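Local coordinates for protein ABC sugar (Ribose) transporter, periplasmic substrate-binding subunit (Rhodobacter sphaeroides, PDB 3L49) that probably binds a sugar or related carbohydrate in the periplasm and passes it to the membrane components of an ABC transporter, at residues L129-F134 and L164-P169; I142-M147 and A194-W199; N170-A175 and P202-T207. One frame throughout, in Å; residues are numbered along the deposited sequence.

Contact 1: L129-F134 and L164-P169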
loop_
_atom_site.group_PDB
_atom_site.type_symbol
_atom_site.label_atom_id
_atom_site.label_comp_id
_atom_site.label_asym_id
_atom_site.label_seq_id
_atom_site.Cartn_x
_atom_site.Cartn_y
_atom_site.Cartn_z
ATOM N N LEU A 129 -13.359 -12.488 6.436
ATOM C CA LEU A 129 -12.086 -12.564 7.136
ATOM C C LEU A 129 -11.197 -11.382 6.747
ATOM O O LEU A 129 -10.941 -11.163 5.565
ATOM C CB LEU A 129 -11.392 -13.882 6.801
ATOM C CG LEU A 129 -10.168 -14.238 7.643
ATOM C CD1 LEU A 129 -10.529 -14.288 9.130
ATOM C CD2 LEU A 129 -9.555 -15.553 7.170
ATOM N N VAL A 130 -10.720 -10.636 7.743
ATOM C CA VAL A 130 -9.980 -9.390 7.506
ATOM C C VAL A 130 -8.569 -9.426 8.083
ATOM O O VAL A 130 -8.381 -9.684 9.267
ATOM C CB VAL A 130 -10.745 -8.135 8.079
ATOM C CG1 VAL A 130 -9.865 -6.880 8.078
ATOM C CG2 VAL A 130 -12.001 -7.866 7.299
ATOM N N PHE A 131 -7.586 -9.150 7.232
ATOM C CA PHE A 131 -6.218 -8.941 7.672
ATOM C C PHE A 131 -5.970 -7.450 7.875
ATOM O O PHE A 131 -6.070 -6.667 6.928
ATOM C CB PHE A 131 -5.243 -9.504 6.640
ATOM C CG PHE A 131 -5.125 -10.997 6.670
ATOM C CD1 PHE A 131 -6.102 -11.801 6.087
ATOM C CD2 PHE A 131 -4.030 -11.602 7.274
ATOM C CE1 PHE A 131 -5.993 -13.181 6.111
ATOM C CE2 PHE A 131 -3.908 -12.980 7.304
ATOM C CZ PHE A 131 -4.890 -13.773 6.718
ATOM N N ASN A 132 -5.646 -7.067 9.109
ATOM C CA ASN A 132 -5.469 -5.658 9.468
ATOM C C ASN A 132 -4.222 -5.412 10.326
ATOM O O ASN A 132 -4.305 -4.925 11.455
ATOM C CB ASN A 132 -6.739 -5.135 10.167
ATOM C CG ASN A 132 -6.761 -3.620 10.301
ATOM O OD1 ASN A 132 -6.126 -2.893 9.525
ATOM N ND2 ASN A 132 -7.488 -3.136 11.297
ATOM N N GLY A 133 -3.061 -5.747 9.776
ATOM C CA GLY A 133 -1.814 -5.668 10.521
ATOM C C GLY A 133 -0.966 -4.457 10.196
ATOM O O GLY A 133 0.171 -4.342 10.676
ATOM N N PHE A 134 -1.512 -3.550 9.390
ATOM C CA PHE A 134 -0.746 -2.405 8.888
ATOM C C PHE A 134 -1.499 -1.086 8.998
ATOM O O PHE A 134 -1.212 -0.145 8.259
ATOM C CB PHE A 134 -0.294 -2.658 7.441
ATOM C CG PHE A 134 0.837 -3.645 7.325
ATOM C CD1 PHE A 134 0.585 -4.978 7.012
ATOM C CD2 PHE A 134 2.156 -3.240 7.544
ATOM C CE1 PHE A 134 1.636 -5.898 6.911
ATOM C CE2 PHE A 134 3.213 -4.147 7.444
ATOM C CZ PHE A 134 2.953 -5.480 7.128
ATOM N N LEU A 164 -7.214 -10.764 11.587
ATOM C CA LEU A 164 -5.903 -11.375 11.528
ATOM C C LEU A 164 -4.849 -10.315 11.276
ATOM O O LEU A 164 -5.160 -9.231 10.782
ATOM C CB LEU A 164 -5.887 -12.455 10.447
ATOM C CG LEU A 164 -6.862 -13.592 10.766
ATOM C CD1 LEU A 164 -6.781 -14.689 9.724
ATOM C CD2 LEU A 164 -6.600 -14.163 12.161
ATOM N N ARG A 165 -3.610 -10.615 11.657
ATOM C CA ARG A 165 -2.501 -9.697 11.444
ATOM C C ARG A 165 -1.633 -10.180 10.297
ATOM O O ARG A 165 -0.928 -11.186 10.432
ATOM C CB ARG A 165 -1.656 -9.541 12.717
ATOM C CG ARG A 165 -1.821 -8.205 13.426
ATOM C CD ARG A 165 -2.994 -8.201 14.402
ATOM N NE ARG A 165 -3.617 -6.881 14.483
ATOM C CZ ARG A 165 -4.886 -6.620 14.179
ATOM N NH1 ARG A 165 -5.344 -5.378 14.279
ATOM N NH2 ARG A 165 -5.702 -7.592 13.787
ATOM N N ASP A 166 -1.701 -9.480 9.165
ATOM C CA ASP A 166 -0.762 -9.731 8.077
ATOM C C ASP A 166 0.586 -9.120 8.456
ATOM O O ASP A 166 0.628 -8.106 9.152
ATOM C CB ASP A 166 -1.286 -9.258 6.697
ATOM C CG ASP A 166 -1.847 -7.838 6.706
ATOM O OD1 ASP A 166 -2.540 -7.448 7.668
ATOM O OD2 ASP A 166 -1.616 -7.115 5.714
ATOM N N VAL A 167 1.683 -9.760 8.045
ATOM C CA VAL A 167 3.019 -9.385 8.533
ATOM C C VAL A 167 4.077 -9.271 7.436
ATOM O O VAL A 167 3.869 -9.718 6.316
ATOM C CB VAL A 167 3.545 -10.390 9.606
ATOM C CG1 VAL A 167 2.628 -10.442 10.841
ATOM C CG2 VAL A 167 3.738 -11.782 9.003
ATOM N N ILE A 168 5.202 -8.651 7.785
ATOM C CA ILE A 168 6.436 -8.661 7.006
ATOM C C ILE A 168 7.586 -9.018 7.972
ATOM O O ILE A 168 7.645 -8.473 9.076
ATOM C CB ILE A 168 6.691 -7.282 6.326
ATOM C CG1 ILE A 168 5.693 -7.039 5.192
ATOM C CG2 ILE A 168 8.103 -7.191 5.747
ATOM C CD1 ILE A 168 5.736 -5.632 4.623
ATOM N N PRO A 169 8.499 -9.940 7.575
ATOM C CA PRO A 169 8.556 -10.685 6.314
ATOM C C PRO A 169 7.785 -12.001 6.406
ATOM O O PRO A 169 7.068 -12.221 7.394
ATOM C CB PRO A 169 10.058 -10.923 6.120
ATOM C CG PRO A 169 10.638 -10.903 7.509
ATOM C CD PRO A 169 9.621 -10.308 8.459
#
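Leu164 lies over one face of the Phe131 ring. Its CB sits 3.9 Å from the ring centroid, close to the normal. The CD1 branch of Leu164 reaches on to Phe131 CZ at 3.7 Å and to Leu129 CD1 at 3.8 Å, closing a small apolar cluster. Behind the side chains the backbones form a single parallel bridge. Leu164 N donates to Val130 O, and Asn132 N donates to Leu164 O at 2.8 Å with an almost straight N-H...O angle of 167°. In this way the chain after strand 157-159 prolongs the outer edge of the parallel sheet in the second lobe of a type I periplasmic binding protein. Beyond the bridge, Asp166 turns back to the strand end. Its CG stands between the backbone N and the carbonyl carbon (chi1 48°), which brings OD1 to Gly133 N at 2.8 Å. OD2 accepts a hydrogen bond from Trp199 NE1. The carboxylate is steeply turned against the rings of Phe131 and Phe134, and OD2 lies 3.3 Å from Phe134 CD1. The far end of Phe134, CZ, meets Ile168 CG1 at 3.7 Å. The guanidinium of Arg165 lays a face over Asn132 O, too poorly angled for a hydrogen bond.

Contact 2: I142-M147 and A194-W199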
loop_
_atom_site.group_PDB
_atom_site.type_symbol
_atom_site.label_atom_id
_atom_site.label_comp_id
_atom_site.label_asym_id
_atom_site.label_seq_id
_atom_site.Cartn_x
_atom_site.Cartn_y
_atom_site.Cartn_z
ATOM N N ILE A 142 -6.862 4.251 5.531
ATOM C CA ILE A 142 -7.928 4.696 4.638
ATOM C C ILE A 142 -8.650 3.493 4.035
ATOM O O ILE A 142 -9.879 3.408 4.101
ATOM C CB ILE A 142 -7.404 5.625 3.513
ATOM C CG1 ILE A 142 -6.749 6.886 4.102
ATOM C CG2 ILE A 142 -8.539 5.999 2.559
ATOM C CD1 ILE A 142 -5.823 7.643 3.110
ATOM N N ARG A 143 -7.882 2.550 3.481
ATOM C CA ARG A 143 -8.449 1.348 2.861
ATOM C C ARG A 143 -9.323 0.531 3.817
ATOM O O ARG A 143 -10.380 0.042 3.430
ATOM C CB ARG A 143 -7.349 0.476 2.263
ATOM C CG ARG A 143 -6.776 0.997 0.956
ATOM C CD ARG A 143 -5.390 0.427 0.747
ATOM N NE ARG A 143 -4.604 1.157 -0.244
ATOM C CZ ARG A 143 -3.314 0.939 -0.473
ATOM N NH1 ARG A 143 -2.670 0.016 0.224
ATOM N NH2 ARG A 143 -2.667 1.634 -1.410
ATOM N N TYR A 144 -8.890 0.410 5.068
ATOM C CA TYR A 144 -9.678 -0.275 6.088
ATOM C C TYR A 144 -10.932 0.500 6.478
ATOM O O TYR A 144 -12.008 -0.094 6.587
ATOM C CB TYR A 144 -8.830 -0.573 7.326
ATOM C CG TYR A 144 -9.594 -1.265 8.429
ATOM C CD1 TYR A 144 -9.797 -2.648 8.397
ATOM C CD2 TYR A 144 -10.126 -0.538 9.501
ATOM C CE1 TYR A 144 -10.508 -3.290 9.407
ATOM C CE2 TYR A 144 -10.831 -1.168 10.515
ATOM C CZ TYR A 144 -11.019 -2.539 10.455
ATOM O OH TYR A 144 -11.714 -3.163 11.448
ATOM N N ASP A 145 -10.789 1.810 6.701
ATOM C CA ASP A 145 -11.920 2.663 7.099
ATOM C C ASP A 145 -13.074 2.649 6.094
ATOM O O ASP A 145 -14.246 2.576 6.488
ATOM C CB ASP A 145 -11.473 4.109 7.333
ATOM C CG ASP A 145 -10.765 4.305 8.673
ATOM O OD1 ASP A 145 -10.092 5.346 8.839
ATOM O OD2 ASP A 145 -10.875 3.433 9.559
ATOM N N GLN A 146 -12.727 2.709 4.806
ATOM C CA GLN A 146 -13.713 2.723 3.723
ATOM C C GLN A 146 -14.452 1.409 3.628
ATOM O O GLN A 146 -15.654 1.398 3.389
ATOM C CB GLN A 146 -13.055 3.053 2.375
ATOM C CG GLN A 146 -12.408 4.450 2.297
ATOM C CD GLN A 146 -13.436 5.581 2.238
ATOM O OE1 GLN A 146 -13.931 6.045 3.261
ATOM N NE2 GLN A 146 -13.745 6.026 1.037
ATOM N N MET A 147 -13.726 0.311 3.825
ATOM C CA MET A 147 -14.307 -1.029 3.846
ATOM C C MET A 147 -15.347 -1.121 4.956
ATOM O O MET A 147 -16.483 -1.547 4.725
ATOM C CB MET A 147 -13.195 -2.098 4.011
ATOM C CG MET A 147 -13.650 -3.587 3.951
ATOM S SD MET A 147 -14.060 -4.339 5.565
ATOM C CE MET A 147 -12.819 -3.603 6.598
ATOM N N ALA A 194 -15.534 -14.319 2.147
ATOM C CA ALA A 194 -14.608 -13.350 1.565
ATOM C C ALA A 194 -13.393 -13.154 2.452
ATOM O O ALA A 194 -13.463 -13.353 3.663
ATOM C CB ALA A 194 -15.308 -12.014 1.333
ATOM N N ILE A 195 -12.273 -12.773 1.840
ATOM C CA ILE A 195 -11.073 -12.410 2.588
ATOM C C ILE A 195 -10.528 -11.084 2.053
ATOM O O ILE A 195 -10.384 -10.903 0.840
ATOM C CB ILE A 195 -9.971 -13.525 2.567
ATOM C CG1 ILE A 195 -10.541 -14.886 2.980
ATOM C CG2 ILE A 195 -8.806 -13.168 3.485
ATOM C CD1 ILE A 195 -9.509 -16.032 3.056
ATOM N N TRP A 196 -10.237 -10.169 2.973
ATOM C CA TRP A 196 -9.790 -8.820 2.647
ATOM C C TRP A 196 -8.405 -8.510 3.251
ATOM O O TRP A 196 -8.098 -8.917 4.378
ATOM C CB TRP A 196 -10.837 -7.802 3.158
ATOM C CG TRP A 196 -10.508 -6.372 2.842
ATOM C CD1 TRP A 196 -10.881 -5.675 1.731
ATOM C CD2 TRP A 196 -9.714 -5.472 3.629
ATOM N NE1 TRP A 196 -10.373 -4.402 1.775
ATOM C CE2 TRP A 196 -9.651 -4.249 2.929
ATOM C CE3 TRP A 196 -9.047 -5.582 4.856
ATOM C CZ2 TRP A 196 -8.953 -3.139 3.417
ATOM C CZ3 TRP A 196 -8.344 -4.478 5.337
ATOM C CH2 TRP A 196 -8.304 -3.277 4.616
ATOM N N ALA A 197 -7.588 -7.769 2.499
ATOM C CA ALA A 197 -6.396 -7.092 3.041
ATOM C C ALA A 197 -6.179 -5.741 2.355
ATOM O O ALA A 197 -6.688 -5.509 1.257
ATOM C CB ALA A 197 -5.159 -7.958 2.920
ATOM N N CYS A 198 -5.414 -4.856 2.997
ATOM C CA CYS A 198 -5.161 -3.518 2.451
ATOM C C CYS A 198 -4.082 -3.558 1.368
ATOM O O CYS A 198 -3.767 -2.538 0.749
ATOM C CB CYS A 198 -4.795 -2.513 3.556
ATOM S SG CYS A 198 -3.155 -2.762 4.314
ATOM N N TRP A 199 -3.530 -4.746 1.142
ATOM C CA TRP A 199 -2.539 -4.958 0.090
ATOM C C TRP A 199 -2.532 -6.393 -0.438
ATOM O O TRP A 199 -3.055 -7.302 0.204
ATOM C CB TRP A 199 -1.137 -4.470 0.511
ATOM C CG TRP A 199 -0.489 -5.217 1.650
ATOM C CD1 TRP A 199 -1.036 -5.521 2.860
ATOM C CD2 TRP A 199 0.850 -5.718 1.683
ATOM N NE1 TRP A 199 -0.135 -6.201 3.633
ATOM C CE2 TRP A 199 1.037 -6.330 2.939
ATOM C CE3 TRP A 199 1.909 -5.711 0.771
ATOM C CZ2 TRP A 199 2.238 -6.936 3.305
ATOM C CZ3 TRP A 199 3.108 -6.310 1.138
ATOM C CH2 TRP A 199 3.256 -6.923 2.388
#
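Trp196 points its indole at helix 138-152, meeting it with one face and with its outer corner. Met147 CG lies over the five-membered ring, 4.0 Å from its centroid. Met147 SD stands above the same face, 4.9 Å from that centroid, a distant Met-aromatic contact. The outer corner of the indole, CH2, comes to Tyr144 CA at 3.6 Å, and Trp196 CZ2 approaches Arg143 O at 3.5 Å. Tyr144 turns the edge of its ring to Trp196: CD1 and CZ3 are 3.9 Å apart, and the two side chains cross at about a right angle. Trp196 reaches the helix because its CG is anti to the backbone N (chi1 -178°). The opposite face of the indole is backed by the chain's own turn, at Cys198 N.

Arg143 passes beside Cys198. Its chain is extended from CG to NE, and NH1 makes a weak bond to Cys198 O at 2.8 Å, with an N-H...O angle of 126°. Asn107 accepts from NE, and NH1 also bonds an unidentified ligand, probably from the crystallisation liquor. Further out, the Cys140-Cys198 disulfide ties the start of the helix to the loop just after the strand. Tyr144 OH is held by Glu163. Leu114 and Met118 of helix 107-122 also pack on Trp196.

The axes of helix residues 142-147 and strand residues 194-197 lie 10.1 Å apart at closest, at 144° to each other. This is a helix layered on the central sheet of a Rossmann-like lobe, with Arg143 reaching the ligand beyond the strand's C-terminal end.

Contact 3: N170-A175 and P202-T207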
loop_
_atom_site.group_PDB
_atom_site.type_symbol
_atom_site.label_atom_id
_atom_site.label_comp_id
_atom_site.label_asym_id
_atom_site.label_seq_id
_atom_site.Cartn_x
_atom_site.Cartn_y
_atom_site.Cartn_z
ATOM N N ASN A 170 7.932 -12.850 5.384
ATOM C CA ASN A 170 7.206 -14.122 5.288
ATOM C C ASN A 170 5.694 -13.907 5.244
ATOM O O ASN A 170 4.926 -14.589 5.932
ATOM C CB ASN A 170 7.605 -15.096 6.413
ATOM C CG ASN A 170 9.104 -15.348 6.468
ATOM O OD1 ASN A 170 9.749 -15.044 7.466
ATOM N ND2 ASN A 170 9.663 -15.898 5.393
ATOM N N THR A 171 5.294 -12.942 4.415
ATOM C CA THR A 171 3.914 -12.472 4.313
ATOM C C THR A 171 2.969 -13.552 3.783
ATOM O O THR A 171 1.946 -13.849 4.407
ATOM C CB THR A 171 3.835 -11.230 3.398
ATOM O OG1 THR A 171 4.805 -10.256 3.812
ATOM C CG2 THR A 171 2.446 -10.618 3.434
ATOM N N ILE A 172 3.354 -14.139 2.648
ATOM C CA ILE A 172 2.546 -15.096 1.907
ATOM C C ILE A 172 2.244 -16.352 2.723
ATOM O O ILE A 172 1.090 -16.782 2.803
ATOM C CB ILE A 172 3.222 -15.462 0.549
ATOM C CG1 ILE A 172 3.270 -14.238 -0.377
ATOM C CG2 ILE A 172 2.521 -16.650 -0.129
ATOM C CD1 ILE A 172 3.837 -14.521 -1.784
ATOM N N GLN A 173 3.280 -16.917 3.341
ATOM C CA GLN A 173 3.144 -18.151 4.111
ATOM C C GLN A 173 2.417 -17.935 5.426
ATOM O O GLN A 173 1.653 -18.798 5.855
ATOM C CB GLN A 173 4.506 -18.829 4.334
ATOM C CG GLN A 173 5.610 -17.937 4.840
ATOM C CD GLN A 173 6.990 -18.420 4.435
ATOM O OE1 GLN A 173 7.832 -17.626 4.000
ATOM N NE2 GLN A 173 7.236 -19.729 4.579
ATOM N N SER A 174 2.638 -16.781 6.052
ATOM C CA SER A 174 1.931 -16.443 7.286
ATOM C C SER A 174 0.435 -16.276 7.017
ATOM O O SER A 174 -0.394 -16.687 7.829
ATOM C CB SER A 174 2.522 -15.194 7.931
ATOM O OG SER A 174 1.693 -14.707 8.972
ATOM N N ALA A 175 0.096 -15.709 5.860
ATOM C CA ALA A 175 -1.304 -15.578 5.457
ATOM C C ALA A 175 -1.924 -16.935 5.113
ATOM O O ALA A 175 -3.031 -17.239 5.554
ATOM C CB ALA A 175 -1.429 -14.625 4.296
ATOM N N PRO A 202 -0.379 -10.602 1.066
ATOM C CA PRO A 202 -1.023 -11.667 1.857
ATOM C C PRO A 202 -2.153 -12.408 1.133
ATOM O O PRO A 202 -2.399 -13.584 1.411
ATOM C CB PRO A 202 -1.583 -10.922 3.083
ATOM C CG PRO A 202 -1.650 -9.498 2.678
ATOM C CD PRO A 202 -0.545 -9.279 1.703
ATOM N N MET A 203 -2.824 -11.735 0.203
ATOM C CA MET A 203 -3.915 -12.364 -0.534
ATOM C C MET A 203 -3.421 -13.414 -1.523
ATOM O O MET A 203 -4.174 -14.314 -1.887
ATOM C CB MET A 203 -4.828 -11.315 -1.192
ATOM C CG MET A 203 -5.602 -10.428 -0.208
ATOM S SD MET A 203 -6.647 -11.339 0.953
ATOM C CE MET A 203 -5.593 -11.550 2.380
ATOM N N ILE A 204 -2.153 -13.305 -1.933
ATOM C CA ILE A 204 -1.505 -14.339 -2.748
ATOM C C ILE A 204 -1.458 -15.655 -1.966
ATOM O O ILE A 204 -1.816 -16.707 -2.491
ATOM C CB ILE A 204 -0.093 -13.913 -3.231
ATOM C CG1 ILE A 204 -0.191 -12.727 -4.194
ATOM C CG2 ILE A 204 0.614 -15.068 -3.951
ATOM C CD1 ILE A 204 1.086 -11.883 -4.282
ATOM N N GLY A 205 -1.061 -15.565 -0.700
ATOM C CA GLY A 205 -1.073 -16.697 0.217
ATOM C C GLY A 205 -2.453 -17.221 0.541
ATOM O O GLY A 205 -2.676 -18.434 0.539
ATOM N N ALA A 206 -3.382 -16.309 0.810
ATOM C CA ALA A 206 -4.761 -16.674 1.171
ATOM C C ALA A 206 -5.440 -17.455 0.052
ATOM O O ALA A 206 -6.118 -18.448 0.305
ATOM C CB ALA A 206 -5.570 -15.429 1.535
ATOM N N THR A 207 -5.212 -17.014 -1.182
ATOM C CA THR A 207 -5.713 -17.680 -2.384
ATOM C C THR A 207 -5.133 -19.085 -2.526
ATOM O O THR A 207 -5.883 -20.040 -2.768
ATOM C CB THR A 207 -5.396 -16.843 -3.638
ATOM O OG1 THR A 207 -5.802 -15.492 -3.410
ATOM C CG2 THR A 207 -6.112 -17.377 -4.870
#
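Thr171 CG2 sits over one side of the Pro202 ring, 3.7 Å from both Pro202 N and Pro202 CD. Ala197 of strand 194-197 touches the other side. At the rim, Ala175 CB stands 3.9 Å from Pro202 CB. The planar groups, the amides of Asn170 and Gln173, meet away from this seam: Asn170 ND2 hydrogen-bonds Gln173 OE1 at 2.9 Å, from above the Gln173 carbonyl plane and not on a lone pair. The helices are the ones that precede and follow strand 194-197 in the alternating beta-alpha chain of this Rossmann-like lobe. They pack side by side on one face of the sheet.

The axes of residues 171-175 and 202-207 approach to 7.0 Å, a close packing, and cross at -43°. Gly205 lies at the nearest point, facing Ile172, and having no side chain there lets the backbones meet. Ile172 spreads two branches across the gap. CG2 is anti to the backbone N and lies 3.6 Å from Gly205 CA. CD1 reaches Ile204 CG2 at 3.9 Å, where the two isoleucines cross obliquely.

Thr171 OG1 is directed away from this seam and bonds Val167 O, leaving the methyl for the proline. Ala175 CB is also pressed close to Pro202 O, at 3.2 Å. The backbones themselves meet in a CA-H...O contact, with Gly205 CA 3.4 Å from Ile172 O and an angle of 151° at the hydrogen.

Overall arrangement
All three contacts lie in one lobe, around neighbouring strands 126-131 and 194-197. Contact 1 extends the sheet edgewise and is partly buried. It has the main-chain bonds and a carboxylate, and its Arg165 is exposed. Contacts 2 and 3 are buried and belong to opposite helical layers. Contact 2 packs helix 138-152 on the sheet through aromatic and sulfur groups, with an arginine at the ligand end. Contact 3 joins two helices by apolar side chains and close backbone approach, without a hydrogen bond between them. The contacts also touch directly. Asp166 of contact 1 bonds Trp199 of contact 2, Trp199 touches Thr171 of contact 3, and Met203 of contact 3 packs on Phe131 and Ala197.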